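Local coordinates for protein glycosyl hydrolase (Aspergillus fumigatus, PDB 2X8R) that probably cleaves the beta-1,4 linkages between N-acetylmuramic acid and N-acetylglucosamine in bacterial peptidoglycan, as a secreted family 25 lysozyme, at residues Q5-S10 against D24-V29; T73-F78 against H120-E125; I98-Y103 against Y137-W142. All blocks are in the same frame, centred on the assembly; numbering follows the deposited sequence.

Contact 1 (Q5-S10 against D24-V29)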
loop_
_atom_site.group_PDB
_atom_site.type_symbol
_atom_site.label_atom_id
_atom_site.label_comp_id
_atom_site.label_asym_id
_atom_site.label_seq_id
_atom_site.Cartn_x
_atom_site.Cartn_y
_atom_site.Cartn_z
ATOM N N GLN A 5 -14.346 5.774 -1.250
ATOM C CA GLN A 5 -13.764 5.748 0.103
ATOM C C GLN A 5 -13.219 4.357 0.387
ATOM O O GLN A 5 -13.819 3.328 0.032
ATOM C CB GLN A 5 -14.834 6.089 1.156
ATOM C CG GLN A 5 -14.365 6.042 2.640
ATOM C CD GLN A 5 -13.420 7.187 2.999
ATOM O OE1 GLN A 5 -12.327 6.961 3.534
ATOM N NE2 GLN A 5 -13.830 8.422 2.706
ATOM N N GLY A 6 -12.076 4.329 1.046
ATOM C CA GLY A 6 -11.541 3.093 1.584
ATOM C C GLY A 6 -10.731 3.432 2.821
ATOM O O GLY A 6 -10.844 4.553 3.381
ATOM N N PHE A 7 -9.929 2.469 3.248
ATOM C CA PHE A 7 -9.116 2.653 4.470
ATOM C C PHE A 7 -8.001 1.647 4.549
ATOM O O PHE A 7 -7.930 0.767 3.707
ATOM C CB PHE A 7 -9.987 2.727 5.748
ATOM C CG PHE A 7 -10.742 1.444 6.151
ATOM C CD1 PHE A 7 -10.619 0.973 7.458
ATOM C CD2 PHE A 7 -11.639 0.807 5.297
ATOM C CE1 PHE A 7 -11.317 -0.149 7.903
ATOM C CE2 PHE A 7 -12.388 -0.330 5.717
ATOM C CZ PHE A 7 -12.247 -0.803 7.030
ATOM N N ASP A 8 -7.096 1.831 5.505
ATOM C CA ASP A 8 -6.044 0.832 5.712
ATOM C C ASP A 8 -5.830 0.630 7.202
ATOM O O ASP A 8 -5.959 1.572 8.003
ATOM C CB ASP A 8 -4.750 1.205 4.978
ATOM C CG ASP A 8 -4.192 2.512 5.462
ATOM O OD1 ASP A 8 -3.433 2.504 6.471
ATOM O OD2 ASP A 8 -4.497 3.529 4.840
ATOM N N ILE A 9 -5.477 -0.602 7.555
ATOM C CA ILE A 9 -5.477 -1.068 8.930
ATOM C C ILE A 9 -4.321 -2.038 9.132
ATOM O O ILE A 9 -3.719 -2.488 8.175
ATOM C CB ILE A 9 -6.810 -1.759 9.310
ATOM C CG1 ILE A 9 -7.140 -2.902 8.320
ATOM C CG2 ILE A 9 -7.950 -0.704 9.375
ATOM C CD1 ILE A 9 -8.367 -3.767 8.743
ATOM N N SER A 10 -4.036 -2.324 10.395
ATOM C CA SER A 10 -2.930 -3.211 10.808
ATOM C C SER A 10 -3.248 -3.776 12.209
ATOM O O SER A 10 -4.366 -3.568 12.756
ATOM C CB SER A 10 -1.623 -2.429 10.850
ATOM O OG SER A 10 -1.587 -1.473 11.958
ATOM N N ASP A 24 -21.053 2.723 5.732
ATOM C CA ASP A 24 -20.656 4.122 5.729
ATOM C C ASP A 24 -19.905 4.548 4.457
ATOM O O ASP A 24 -19.463 5.688 4.362
ATOM C CB ASP A 24 -19.837 4.397 6.989
ATOM C CG ASP A 24 -19.916 5.867 7.458
ATOM O OD1 ASP A 24 -20.835 6.648 7.050
ATOM O OD2 ASP A 24 -19.031 6.223 8.258
ATOM N N GLY A 25 -19.828 3.660 3.460
ATOM C CA GLY A 25 -19.335 4.028 2.129
ATOM C C GLY A 25 -17.957 3.469 1.783
ATOM O O GLY A 25 -17.484 3.665 0.669
ATOM N N ALA A 26 -17.324 2.783 2.731
ATOM C CA ALA A 26 -15.979 2.212 2.468
ATOM C C ALA A 26 -16.161 1.034 1.508
ATOM O O ALA A 26 -17.046 0.165 1.724
ATOM C CB ALA A 26 -15.302 1.757 3.781
ATOM N N GLN A 27 -15.327 0.973 0.480
ATOM C CA GLN A 27 -15.473 -0.097 -0.510
ATOM C C GLN A 27 -14.246 -0.951 -0.604
ATOM O O GLN A 27 -14.279 -2.015 -1.235
ATOM C CB GLN A 27 -15.806 0.495 -1.876
ATOM C CG GLN A 27 -17.060 1.372 -1.879
ATOM C CD GLN A 27 -18.323 0.585 -1.634
ATOM O OE1 GLN A 27 -19.321 1.135 -1.140
ATOM N NE2 GLN A 27 -18.301 -0.689 -1.955
ATOM N N PHE A 28 -13.155 -0.472 -0.019
ATOM C CA PHE A 28 -11.916 -1.240 -0.075
ATOM C C PHE A 28 -11.081 -0.998 1.144
ATOM O O PHE A 28 -11.188 0.039 1.822
ATOM C CB PHE A 28 -11.071 -0.873 -1.325
ATOM C CG PHE A 28 -10.510 0.554 -1.313
ATOM C CD1 PHE A 28 -9.204 0.794 -0.863
ATOM C CD2 PHE A 28 -11.265 1.626 -1.793
ATOM C CE1 PHE A 28 -8.684 2.104 -0.870
ATOM C CE2 PHE A 28 -10.766 2.943 -1.796
ATOM C CZ PHE A 28 -9.456 3.174 -1.332
ATOM N N VAL A 29 -10.203 -1.943 1.394
ATOM C CA VAL A 29 -9.281 -1.802 2.536
ATOM C C VAL A 29 -7.947 -2.501 2.248
ATOM O O VAL A 29 -7.926 -3.605 1.696
ATOM C CB VAL A 29 -9.929 -2.409 3.820
ATOM C CG1 VAL A 29 -10.236 -3.903 3.651
ATOM C CG2 VAL A 29 -9.087 -2.155 5.072
HETATM O O HOH W 1 -17.170 5.382 -1.290
#
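Gln27 N donates to Gln5 O (2.8 Å) and Phe7 N to Phe28 O (3.1 Å), pairing strand 3-9 in parallel with strand 26-35, the axes of the short segments inclined at 33°. The bridge of Phe7 with Val29 is reinforced by a CA-H...O contact, Val29 CA to Phe7 O at 3.1 Å. The side chains of this pair lie alongside each other on one face of the sheet. Phe7 CG stands between its backbone N and carbonyl carbon (chi1 67°), a torsion that brings the ring over to the valine; Val29 CG2 sits above the ring centre, 3.8 Å from the centroid and 8° off the normal. Ile9 CG1 meets that same methyl, Val29 CG2, at 3.9 Å, and Ala26 CB approaches the Phe7 ring obliquely.

On the other face, the Phe28 ring lies flat against main chain: Gly6 CA is 3.5 Å from its centroid, an approach possible because Gly6 carries no side chain. Where the chain turns into the second strand, one water accepts from Gln5 N and donates to Gly25 O. Gly25, at positive phi, is the C-prime residue of the Schellman motif ending helix 18-23, whose Ala21 touches both Phe7 and Ala26. Strand, helix and parallel strand form a beta-alpha-beta unit, from which TIM-barrel-type folds are built, here in a barrel that also contains antiparallel strand pairs.

Contact 2 (T73-F78 against H120-E125)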
loop_
_atom_site.group_PDB
_atom_site.type_symbol
_atom_site.label_atom_id
_atom_site.label_comp_id
_atom_site.label_asym_id
_atom_site.label_seq_id
_atom_site.Cartn_x
_atom_site.Cartn_y
_atom_site.Cartn_z
ATOM N N THR A 73 13.797 -10.379 -1.523
ATOM C CA THR A 73 13.515 -11.196 -0.318
ATOM C C THR A 73 12.200 -10.788 0.368
ATOM O O THR A 73 11.355 -11.658 0.722
ATOM C CB THR A 73 14.656 -11.110 0.664
ATOM O OG1 THR A 73 15.797 -11.739 0.058
ATOM C CG2 THR A 73 14.298 -11.833 1.999
ATOM N N GLN A 74 12.038 -9.478 0.555
ATOM C CA GLN A 74 10.857 -8.958 1.222
ATOM C C GLN A 74 9.586 -9.154 0.399
ATOM O O GLN A 74 8.537 -9.477 0.986
ATOM C CB GLN A 74 11.063 -7.524 1.676
ATOM C CG GLN A 74 11.875 -7.601 2.979
ATOM C CD GLN A 74 12.209 -6.267 3.572
ATOM O OE1 GLN A 74 11.343 -5.436 3.777
ATOM N NE2 GLN A 74 13.491 -6.076 3.909
ATOM N N ALA A 75 9.672 -8.970 -0.922
ATOM C CA ALA A 75 8.576 -9.327 -1.818
ATOM C C ALA A 75 8.142 -10.794 -1.650
ATOM O O ALA A 75 6.941 -11.074 -1.573
ATOM C CB ALA A 75 8.908 -9.020 -3.273
ATOM N N LYS A 76 9.116 -11.710 -1.625
ATOM C CA LYS A 76 8.793 -13.111 -1.511
ATOM C C LYS A 76 8.124 -13.397 -0.170
ATOM O O LYS A 76 7.195 -14.193 -0.115
ATOM C CB LYS A 76 10.056 -13.966 -1.613
ATOM C CG LYS A 76 10.588 -13.994 -3.068
ATOM C CD LYS A 76 11.823 -14.848 -3.186
ATOM C CE LYS A 76 12.006 -15.297 -4.650
ATOM N NZ LYS A 76 13.418 -15.634 -5.021
ATOM N N PHE A 77 8.594 -12.754 0.898
ATOM C CA PHE A 77 8.036 -12.991 2.213
ATOM C C PHE A 77 6.583 -12.483 2.262
ATOM O O PHE A 77 5.666 -13.197 2.722
ATOM C CB PHE A 77 8.906 -12.313 3.270
ATOM C CG PHE A 77 8.365 -12.410 4.671
ATOM C CD1 PHE A 77 8.105 -13.659 5.274
ATOM C CD2 PHE A 77 8.159 -11.243 5.412
ATOM C CE1 PHE A 77 7.602 -13.731 6.604
ATOM C CE2 PHE A 77 7.683 -11.297 6.741
ATOM C CZ PHE A 77 7.404 -12.551 7.346
ATOM N N PHE A 78 6.389 -11.266 1.760
ATOM C CA PHE A 78 5.041 -10.672 1.644
ATOM C C PHE A 78 4.093 -11.601 0.852
ATOM O O PHE A 78 2.950 -11.872 1.274
ATOM C CB PHE A 78 5.208 -9.281 1.002
ATOM C CG PHE A 78 3.926 -8.551 0.676
ATOM C CD1 PHE A 78 2.940 -8.320 1.643
ATOM C CD2 PHE A 78 3.786 -7.980 -0.608
ATOM C CE1 PHE A 78 1.777 -7.566 1.319
ATOM C CE2 PHE A 78 2.671 -7.213 -0.947
ATOM C CZ PHE A 78 1.673 -6.975 0.030
ATOM N N HIS A 120 13.053 -1.155 -6.936
ATOM C CA HIS A 120 12.935 -1.906 -8.183
ATOM C C HIS A 120 12.947 -3.425 -7.935
ATOM O O HIS A 120 12.111 -4.170 -8.479
ATOM C CB HIS A 120 14.029 -1.482 -9.163
ATOM C CG HIS A 120 13.646 -0.328 -10.037
ATOM N ND1 HIS A 120 14.394 0.822 -10.123
ATOM C CD2 HIS A 120 12.607 -0.161 -10.889
ATOM C CE1 HIS A 120 13.839 1.645 -10.998
ATOM N NE2 HIS A 120 12.747 1.075 -11.469
ATOM N N ASP A 121 13.854 -3.882 -7.080
ATOM C CA ASP A 121 13.924 -5.305 -6.788
ATOM C C ASP A 121 12.603 -5.848 -6.178
ATOM O O ASP A 121 12.149 -6.927 -6.564
ATOM C CB ASP A 121 15.095 -5.607 -5.885
ATOM C CG ASP A 121 16.462 -5.520 -6.639
ATOM O OD1 ASP A 121 16.444 -5.339 -7.872
ATOM O OD2 ASP A 121 17.537 -5.682 -6.019
ATOM N N PHE A 122 12.046 -5.114 -5.210
ATOM C CA PHE A 122 10.744 -5.482 -4.644
ATOM C C PHE A 122 9.642 -5.526 -5.713
ATOM O O PHE A 122 8.925 -6.531 -5.851
ATOM C CB PHE A 122 10.324 -4.505 -3.530
ATOM C CG PHE A 122 9.088 -4.963 -2.781
ATOM C CD1 PHE A 122 7.804 -4.787 -3.322
ATOM C CD2 PHE A 122 9.232 -5.633 -1.555
ATOM C CE1 PHE A 122 6.663 -5.234 -2.625
ATOM C CE2 PHE A 122 8.115 -6.088 -0.846
ATOM C CZ PHE A 122 6.795 -5.900 -1.415
ATOM N N VAL A 123 9.487 -4.432 -6.453
ATOM C CA VAL A 123 8.349 -4.358 -7.360
ATOM C C VAL A 123 8.483 -5.324 -8.528
ATOM O O VAL A 123 7.499 -5.937 -8.960
ATOM C CB VAL A 123 7.988 -2.894 -7.813
ATOM C CG1 VAL A 123 7.898 -1.972 -6.615
ATOM C CG2 VAL A 123 8.994 -2.357 -8.843
ATOM N N ASN A 124 9.708 -5.533 -8.994
ATOM C CA ASN A 124 9.881 -6.515 -10.070
ATOM C C ASN A 124 9.565 -7.933 -9.615
ATOM O O ASN A 124 8.954 -8.694 -10.362
ATOM C CB ASN A 124 11.299 -6.425 -10.599
ATOM C CG ASN A 124 11.521 -5.162 -11.393
ATOM O OD1 ASN A 124 10.567 -4.501 -11.809
ATOM N ND2 ASN A 124 12.772 -4.822 -11.623
ATOM N N GLU A 125 10.021 -8.308 -8.415
ATOM C CA GLU A 125 9.690 -9.627 -7.869
ATOM C C GLU A 125 8.177 -9.792 -7.746
ATOM O O GLU A 125 7.618 -10.866 -8.079
ATOM C CB GLU A 125 10.419 -9.929 -6.544
ATOM C CG GLU A 125 10.055 -11.308 -5.938
ATOM C CD GLU A 125 10.537 -12.518 -6.767
ATOM O OE1 GLU A 125 11.491 -12.415 -7.550
ATOM O OE2 GLU A 125 9.952 -13.591 -6.613
#
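Ala75 and Phe122 bring together two helices that pack outside the strands of the TIM-barrel-type fold, 71-79 and 112-130. Their CA atoms, Ala75 CA and Phe122 CA, are 5.2 Å apart, and the short axes approach to 8.2 Å at an angle of 39°, a close pairing that the small alanine permits. Phe122 CG is anti to the backbone N (chi1 -172°), which sends the ring across to the other helix. There Ala75 CB rests over one face, 3.9 Å from the ring centroid and 14° off the normal, displaced toward the rim. The CE2 corner goes further and reaches main chain, with Phe122 CE2 3.3 Å from Ala75 N and Gln74 CB also close by.

Glu125 bends at chi2 and lays its methylene chain on the alanine, Glu125 CG lying 3.7 Å from Ala75 CB. Its carboxylate crosses the extended chain of Lys76 chiefly at carbon. Lys76 CE is 3.3 Å from Glu125 OE2, whereas Lys76 NZ remains 4.3 Å from that oxygen, opposite charges close together but short of a salt bridge.

On the buried side of this contact, the far end of the ring meets another aromatic: Phe122 CZ is 3.7 Å from Phe78 CD2, which comes in near the plane of the Phe122 ring at its edge, the two side chains crossing at about a right angle. Phe78 in turn touches Ala33 and Thr34 of strand 26-35, so the pair extends the interface inward to the sheet. Behind the second helix Val123 touches Pro134 and Cys157. The amide of Gln74 is fixed at both ends, Gln74 NE2 hydrogen-bonded to Ser69 OG and Arg65 O, and Gln74 OE1 to His62 NE2.

Contact 3 (I98-Y103 against Y137-W142); sequences IEYNPY and YTTADW
Ile98 and Glu99, the last two residues of the family 25 DXE motif Asp97-Ile98-Glu99, meet Tyr137 and Thr138 at the end of the adjacent strand and Trp142 in the first turn of the helix that follows; in family 25 relatives the motif's glutamate serves as the acid, and Glu99 is consistent with that role. Ile98 is gripped through both backbone polar atoms: Ile98 N donates to Tyr137 O at 3.0 Å, and Ile98 O accepts from Thr138 OG1 at 2.9 Å, nearly along the C=O axis. Trp142 lies flat under the chain that follows, with Glu99 CA 3.4 Å from the centroid of its five-membered ring. Ile98 CG1 and CD1 press on the far end of the indole at CH2.

Glu99 CG stands between the backbone N and the carbonyl carbon (chi1 37°), which turns the side chain to Tyr137. There Glu99 OE1 comes in the ring plane to the edge, 3.5 Å from Tyr137 CE1; Glu99 OE2 accepts from Tyr100 N, which approaches from above the carboxylate plane.

The indole edge meets the face of Tyr100 in a T-shaped pair, planes at 88°. Tyr100 OH donates to Asp141 OD2 (2.7 Å), on the anti side and 27° out of the carboxylate plane, and accepts from Thr139 OG1 at 3.0 Å. Thr139 OG1 also N-caps the helix by accepting from Trp142 N (2.9 Å), so the tyrosine hydroxyl is tied directly to the helix start.

Asp141 OD2 also forms a salt bridge to Arg145. Tyr137 OH hydrogen-bonds with Gln183 OE1. Helix 112-130 packs against the pair, its Met115 touching both Ile98 and Trp142, while strand 135-138 runs between strands 95-97 and 159-162, parallel to both.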
loop_
_atom_site.group_PDB
_atom_site.type_symbol
_atom_site.label_atom_id
_atom_site.label_comp_id
_atom_site.label_asym_id
_atom_site.label_seq_id
_atom_site.Cartn_x
_atom_site.Cartn_y
_atom_site.Cartn_z
ATOM N N ILE A 98 6.558 2.062 1.679
ATOM C CA ILE A 98 7.960 2.415 1.638
ATOM C C ILE A 98 8.124 3.924 2.008
ATOM O O ILE A 98 7.913 4.773 1.189
ATOM C CB ILE A 98 8.595 2.071 0.268
ATOM C CG1 ILE A 98 10.056 2.516 0.197
ATOM C CG2 ILE A 98 7.798 2.635 -0.861
ATOM C CD1 ILE A 98 11.009 1.811 1.102
ATOM N N GLU A 99 8.448 4.165 3.270
ATOM C CA GLU A 99 8.547 5.485 3.784
ATOM C C GLU A 99 9.284 5.471 5.144
ATOM O O GLU A 99 10.096 4.658 5.337
ATOM C CB GLU A 99 7.200 6.201 3.805
ATOM C CG GLU A 99 5.989 5.400 4.141
ATOM C CD GLU A 99 5.662 5.373 5.653
ATOM O OE1 GLU A 99 5.054 4.404 6.066
ATOM O OE2 GLU A 99 5.984 6.323 6.334
ATOM N N TYR A 100 8.939 6.391 6.016
ATOM C CA TYR A 100 9.775 6.719 7.127
ATOM C C TYR A 100 10.160 5.538 8.009
ATOM O O TYR A 100 9.358 4.838 8.460
ATOM C CB TYR A 100 9.161 7.790 7.967
ATOM C CG TYR A 100 8.793 9.018 7.176
ATOM C CD1 TYR A 100 9.724 9.967 6.807
ATOM C CD2 TYR A 100 7.504 9.242 6.818
ATOM C CE1 TYR A 100 9.375 11.075 6.064
ATOM C CE2 TYR A 100 7.144 10.383 6.102
ATOM C CZ TYR A 100 8.095 11.316 5.720
ATOM O OH TYR A 100 7.771 12.429 4.989
ATOM N N ASN A 101 11.438 5.436 8.247
ATOM C CA ASN A 101 11.973 4.381 9.097
ATOM C C ASN A 101 11.603 4.616 10.563
ATOM O O ASN A 101 12.128 5.543 11.177
ATOM C CB ASN A 101 13.480 4.340 8.942
ATOM C CG ASN A 101 14.137 3.202 9.744
ATOM O OD1 ASN A 101 13.457 2.348 10.275
ATOM N ND2 ASN A 101 15.492 3.167 9.758
ATOM N N PRO A 102 10.775 3.733 11.140
ATOM C CA PRO A 102 10.344 3.928 12.518
ATOM C C PRO A 102 11.477 3.594 13.478
ATOM O O PRO A 102 11.324 3.810 14.677
ATOM C CB PRO A 102 9.174 2.931 12.687
ATOM C CG PRO A 102 8.859 2.427 11.307
ATOM C CD PRO A 102 10.133 2.551 10.516
ATOM N N TYR A 103 12.598 3.097 12.960
ATOM C CA TYR A 103 13.643 2.595 13.835
ATOM C C TYR A 103 14.824 3.555 13.955
ATOM O O TYR A 103 15.820 3.196 14.520
ATOM C CB TYR A 103 14.034 1.150 13.469
ATOM C CG TYR A 103 12.765 0.299 13.474
ATOM C CD1 TYR A 103 12.105 0.021 14.665
ATOM C CD2 TYR A 103 12.139 -0.083 12.276
ATOM C CE1 TYR A 103 10.888 -0.687 14.676
ATOM C CE2 TYR A 103 10.926 -0.800 12.276
ATOM C CZ TYR A 103 10.322 -1.109 13.468
ATOM O OH TYR A 103 9.134 -1.821 13.467
ATOM N N TYR A 137 3.157 2.962 -1.728
ATOM C CA TYR A 137 2.659 3.918 -0.727
ATOM C C TYR A 137 3.839 4.708 -0.161
ATOM O O TYR A 137 4.793 4.122 0.377
ATOM C CB TYR A 137 1.912 3.184 0.422
ATOM C CG TYR A 137 1.647 4.038 1.665
ATOM C CD1 TYR A 137 2.539 4.022 2.726
ATOM C CD2 TYR A 137 0.519 4.839 1.755
ATOM C CE1 TYR A 137 2.327 4.787 3.861
ATOM C CE2 TYR A 137 0.265 5.604 2.888
ATOM C CZ TYR A 137 1.183 5.572 3.944
ATOM O OH TYR A 137 0.983 6.306 5.106
ATOM N N THR A 138 3.754 6.039 -0.243
ATOM C CA THR A 138 4.836 6.865 0.279
ATOM C C THR A 138 4.337 8.295 0.461
ATOM O O THR A 138 3.134 8.552 0.298
ATOM C CB THR A 138 6.055 6.781 -0.676
ATOM O OG1 THR A 138 7.236 7.317 -0.035
ATOM C CG2 THR A 138 5.760 7.537 -1.973
ATOM N N THR A 139 5.229 9.180 0.896
ATOM C CA THR A 139 4.930 10.604 0.848
ATOM C C THR A 139 5.821 11.254 -0.188
ATOM O O THR A 139 6.894 10.741 -0.504
ATOM C CB THR A 139 5.132 11.332 2.202
ATOM O OG1 THR A 139 6.523 11.304 2.559
ATOM C CG2 THR A 139 4.313 10.657 3.340
ATOM N N ALA A 140 5.418 12.432 -0.676
ATOM C CA ALA A 140 6.280 13.148 -1.630
ATOM C C ALA A 140 7.636 13.494 -0.974
ATOM O O ALA A 140 8.686 13.355 -1.603
ATOM C CB ALA A 140 5.574 14.403 -2.160
ATOM N N ASP A 141 7.584 13.910 0.293
ATOM C CA ASP A 141 8.766 14.296 1.061
ATOM C C ASP A 141 9.734 13.117 1.151
ATOM O O ASP A 141 10.940 13.260 0.904
ATOM C CB ASP A 141 8.373 14.719 2.484
ATOM C CG ASP A 141 9.582 14.790 3.388
ATOM O OD1 ASP A 141 10.272 15.818 3.313
ATOM O OD2 ASP A 141 9.865 13.795 4.101
ATOM N N TRP A 142 9.204 11.938 1.520
ATOM C CA TRP A 142 10.080 10.789 1.664
ATOM C C TRP A 142 10.700 10.380 0.315
ATOM O O TRP A 142 11.904 10.155 0.212
ATOM C CB TRP A 142 9.294 9.631 2.282
ATOM C CG TRP A 142 10.279 8.480 2.651
ATOM C CD1 TRP A 142 10.845 8.250 3.859
ATOM C CD2 TRP A 142 10.753 7.443 1.771
ATOM N NE1 TRP A 142 11.657 7.119 3.799
ATOM C CE2 TRP A 142 11.640 6.632 2.522
ATOM C CE3 TRP A 142 10.550 7.152 0.412
ATOM C CZ2 TRP A 142 12.307 5.505 1.964
ATOM C CZ3 TRP A 142 11.216 6.062 -0.161
ATOM C CH2 TRP A 142 12.085 5.244 0.616
#

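The contacts sample three parts of one barrel. Contacts 1 and 2 lie on opposite sides of the chain's centre, with centres 25 Å apart and nearest atoms about 10 Å apart. Contact 3 is 21 Å from contact 1 and 17 Å from contact 2, centre to centre; its nearest atoms are about 6 Å and 7 Å from them. Contacts 1 and 3 share the sheet, and Gln183 links them: Gln183 NE2 hydrogen-bonds with Asp8 OD2 and Gln183 OE1 with Tyr137 OH, near the DXE glutamate of the probable active site. Contacts 2 and 3 interleave in the order 73-78, 98-103, 120-125, 137-142; separately, helix 112-130 is followed by strand 135-138.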